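Local structure of protease Do-like 2, chloroplastic (Arabidopsis thaliana, 4FLN) at residues B[113-118]-B[241-246]. The protein is a chloroplast serine protease of the peptidase S1C family that performs the primary cleavage of the photodamaged D1 protein in plant photosystem II. Numbering follows the deposited sequence.
Sequences KVLVRG and TDYERN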
loop_
_atom_site.group_PDB
_atom_site.type_symbol
_atom_site.label_atom_id
_atom_site.label_comp_id
_atom_site.label_asym_id
_atom_site.label_seq_id
_atom_site.Cartn_x
_atom_site.Cartn_y
_atom_site.Cartn_z
ATOM N N LYS B 113 -3.696 -27.665 -35.264
ATOM C CA LYS B 113 -4.739 -28.355 -34.519
ATOM C C LYS B 113 -4.166 -29.007 -33.257
ATOM O O LYS B 113 -3.041 -29.512 -33.268
ATOM C CB LYS B 113 -5.416 -29.396 -35.407
ATOM N N VAL B 114 -4.947 -29.016 -32.182
ATOM C CA VAL B 114 -4.495 -29.622 -30.938
ATOM C C VAL B 114 -4.911 -31.087 -30.880
ATOM O O VAL B 114 -6.079 -31.406 -30.624
ATOM C CB VAL B 114 -5.161 -28.936 -29.736
ATOM C CG1 VAL B 114 -4.511 -29.380 -28.434
ATOM C CG2 VAL B 114 -5.108 -27.435 -29.895
ATOM N N LEU B 115 -3.929 -31.970 -31.049
ATOM C CA LEU B 115 -4.155 -33.410 -31.062
ATOM C C LEU B 115 -4.577 -33.935 -29.696
ATOM O O LEU B 115 -5.616 -34.584 -29.559
ATOM C CB LEU B 115 -2.888 -34.145 -31.501
ATOM C CG LEU B 115 -2.401 -33.955 -32.939
ATOM C CD1 LEU B 115 -1.181 -34.821 -33.194
ATOM C CD2 LEU B 115 -3.501 -34.287 -33.930
ATOM N N VAL B 116 -3.751 -33.678 -28.688
ATOM C CA VAL B 116 -4.027 -34.176 -27.352
ATOM C C VAL B 116 -3.361 -33.294 -26.314
ATOM O O VAL B 116 -2.286 -32.756 -26.550
ATOM C CB VAL B 116 -3.548 -35.640 -27.207
ATOM C CG1 VAL B 116 -2.044 -35.743 -27.445
ATOM C CG2 VAL B 116 -3.938 -36.208 -25.854
ATOM N N ARG B 117 -3.994 -33.135 -25.160
ATOM C CA ARG B 117 -3.397 -32.298 -24.138
ATOM C C ARG B 117 -3.494 -32.869 -22.721
ATOM O O ARG B 117 -4.586 -33.031 -22.185
ATOM C CB ARG B 117 -4.024 -30.908 -24.205
ATOM C CG ARG B 117 -5.507 -30.897 -23.964
ATOM C CD ARG B 117 -6.106 -29.545 -24.282
ATOM N NE ARG B 117 -6.442 -29.406 -25.695
ATOM C CZ ARG B 117 -6.807 -28.264 -26.263
ATOM N NH1 ARG B 117 -6.870 -27.153 -25.541
ATOM N NH2 ARG B 117 -7.105 -28.229 -27.550
ATOM N N GLY B 118 -2.348 -33.197 -22.126
ATOM C CA GLY B 118 -2.281 -33.456 -20.698
ATOM C C GLY B 118 -2.326 -32.178 -19.877
ATOM O O GLY B 118 -1.443 -31.332 -19.990
ATOM N N THR B 241 3.958 -41.931 -25.077
ATOM C CA THR B 241 3.585 -43.342 -25.155
ATOM C C THR B 241 2.159 -43.536 -24.647
ATOM O O THR B 241 1.419 -44.381 -25.154
ATOM C CB THR B 241 4.594 -44.319 -24.456
ATOM O OG1 THR B 241 3.941 -45.038 -23.403
ATOM C CG2 THR B 241 5.792 -43.590 -23.905
ATOM N N ASP B 242 1.765 -42.731 -23.664
ATOM C CA ASP B 242 0.385 -42.746 -23.215
ATOM C C ASP B 242 -0.489 -42.568 -24.452
ATOM O O ASP B 242 -1.421 -43.334 -24.690
ATOM C CB ASP B 242 0.135 -41.631 -22.197
ATOM C CG ASP B 242 -1.269 -41.665 -21.609
ATOM O OD1 ASP B 242 -1.592 -40.792 -20.772
ATOM O OD2 ASP B 242 -2.061 -42.554 -21.980
ATOM N N TYR B 243 -0.149 -41.569 -25.258
ATOM C CA TYR B 243 -0.931 -41.211 -26.436
ATOM C C TYR B 243 -0.876 -42.267 -27.540
ATOM O O TYR B 243 -1.891 -42.561 -28.172
ATOM C CB TYR B 243 -0.469 -39.848 -26.965
ATOM C CG TYR B 243 -1.229 -39.343 -28.161
ATOM C CD1 TYR B 243 -2.609 -39.189 -28.122
ATOM C CD2 TYR B 243 -0.566 -38.993 -29.323
ATOM C CE1 TYR B 243 -3.307 -38.714 -29.221
ATOM C CE2 TYR B 243 -1.248 -38.524 -30.424
ATOM C CZ TYR B 243 -2.617 -38.383 -30.369
ATOM O OH TYR B 243 -3.288 -37.908 -31.472
ATOM N N GLU B 244 0.301 -42.835 -27.780
ATOM C CA GLU B 244 0.424 -43.873 -28.796
ATOM C C GLU B 244 -0.411 -45.094 -28.438
ATOM O O GLU B 244 -1.219 -45.552 -29.240
ATOM C CB GLU B 244 1.884 -44.270 -29.015
ATOM C CG GLU B 244 2.623 -43.353 -29.963
ATOM C CD GLU B 244 3.993 -43.878 -30.333
ATOM O OE1 GLU B 244 4.564 -44.659 -29.543
ATOM O OE2 GLU B 244 4.493 -43.511 -31.418
ATOM N N ARG B 245 -0.209 -45.611 -27.229
ATOM C CA ARG B 245 -0.980 -46.746 -26.721
ATOM C C ARG B 245 -2.504 -46.519 -26.762
ATOM O O ARG B 245 -3.228 -47.240 -27.447
ATOM C CB ARG B 245 -0.526 -47.119 -25.301
ATOM C CG ARG B 245 0.849 -47.779 -25.236
ATOM C CD ARG B 245 1.615 -47.416 -23.955
ATOM N NE ARG B 245 1.435 -48.367 -22.853
ATOM C CZ ARG B 245 0.589 -48.200 -21.836
ATOM N NH1 ARG B 245 -0.179 -47.120 -21.773
ATOM N NH2 ARG B 245 0.505 -49.117 -20.879
ATOM N N ASN B 246 -2.982 -45.534 -26.013
ATOM C CA ASN B 246 -4.411 -45.323 -25.843
ATOM C C ASN B 246 -5.062 -44.327 -26.806
ATOM O O ASN B 246 -6.288 -44.197 -26.828
ATOM C CB ASN B 246 -4.703 -44.898 -24.404
ATOM C CG ASN B 246 -4.099 -45.839 -23.381
ATOM O OD1 ASN B 246 -2.968 -45.642 -22.928
ATOM N ND2 ASN B 246 -4.855 -46.865 -23.003
#
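The ring of Tyr243 takes Val116 CG1 over one face. This methyl lies 3.6 Å from the centroid of the Tyr243 ring. It stands 13° off the ring normal, a CH-pi contact centred on the ring. Val116 CB follows on the same face, nearer the CD1 and CE1 side, and comes within 3.7 Å of Tyr243 CE1. Val116 CG2 is more distant, 4.0 Å from Tyr243 CD1. Leu115 meets the hydroxyl end of the tyrosine obliquely. Its CB is 3.8 Å from Tyr243 OH, and its CD1 reaches the same oxygen at 4.1 Å. Leu115 lies roughly perpendicular to the tyrosine side chain, while Val116 and Tyr243 pass head to tail.

Tyr243 CG stands anti to the backbone N (chi1 -178°), which carries the ring from the helix to the strand. Val116 CG1 sits between its own backbone N and carbonyl carbon (chi1 60°), and it is this branch that reaches the ring centre. No hydrogen bond joins the two segments; side-chain packing makes the contact.

The contact lies near the surface, away from the catalytic triad assigned by similarity. Val116 also touches Tyr249, which follows the helix. Asp242 OD2, on the residue before Tyr243, hydrogen-bonds to Thr250 OG1 in the same loop. Strand 110-118 belongs to the first of the two beta-barrels of the trypsin-like protease fold, between strands 96-102 and 123-129. Helix 233-246 follows strand 228-232, the last of the second barrel, as the C-terminal helix does in chymotrypsin-fold proteases. Through Tyr243 it packs against the first barrel.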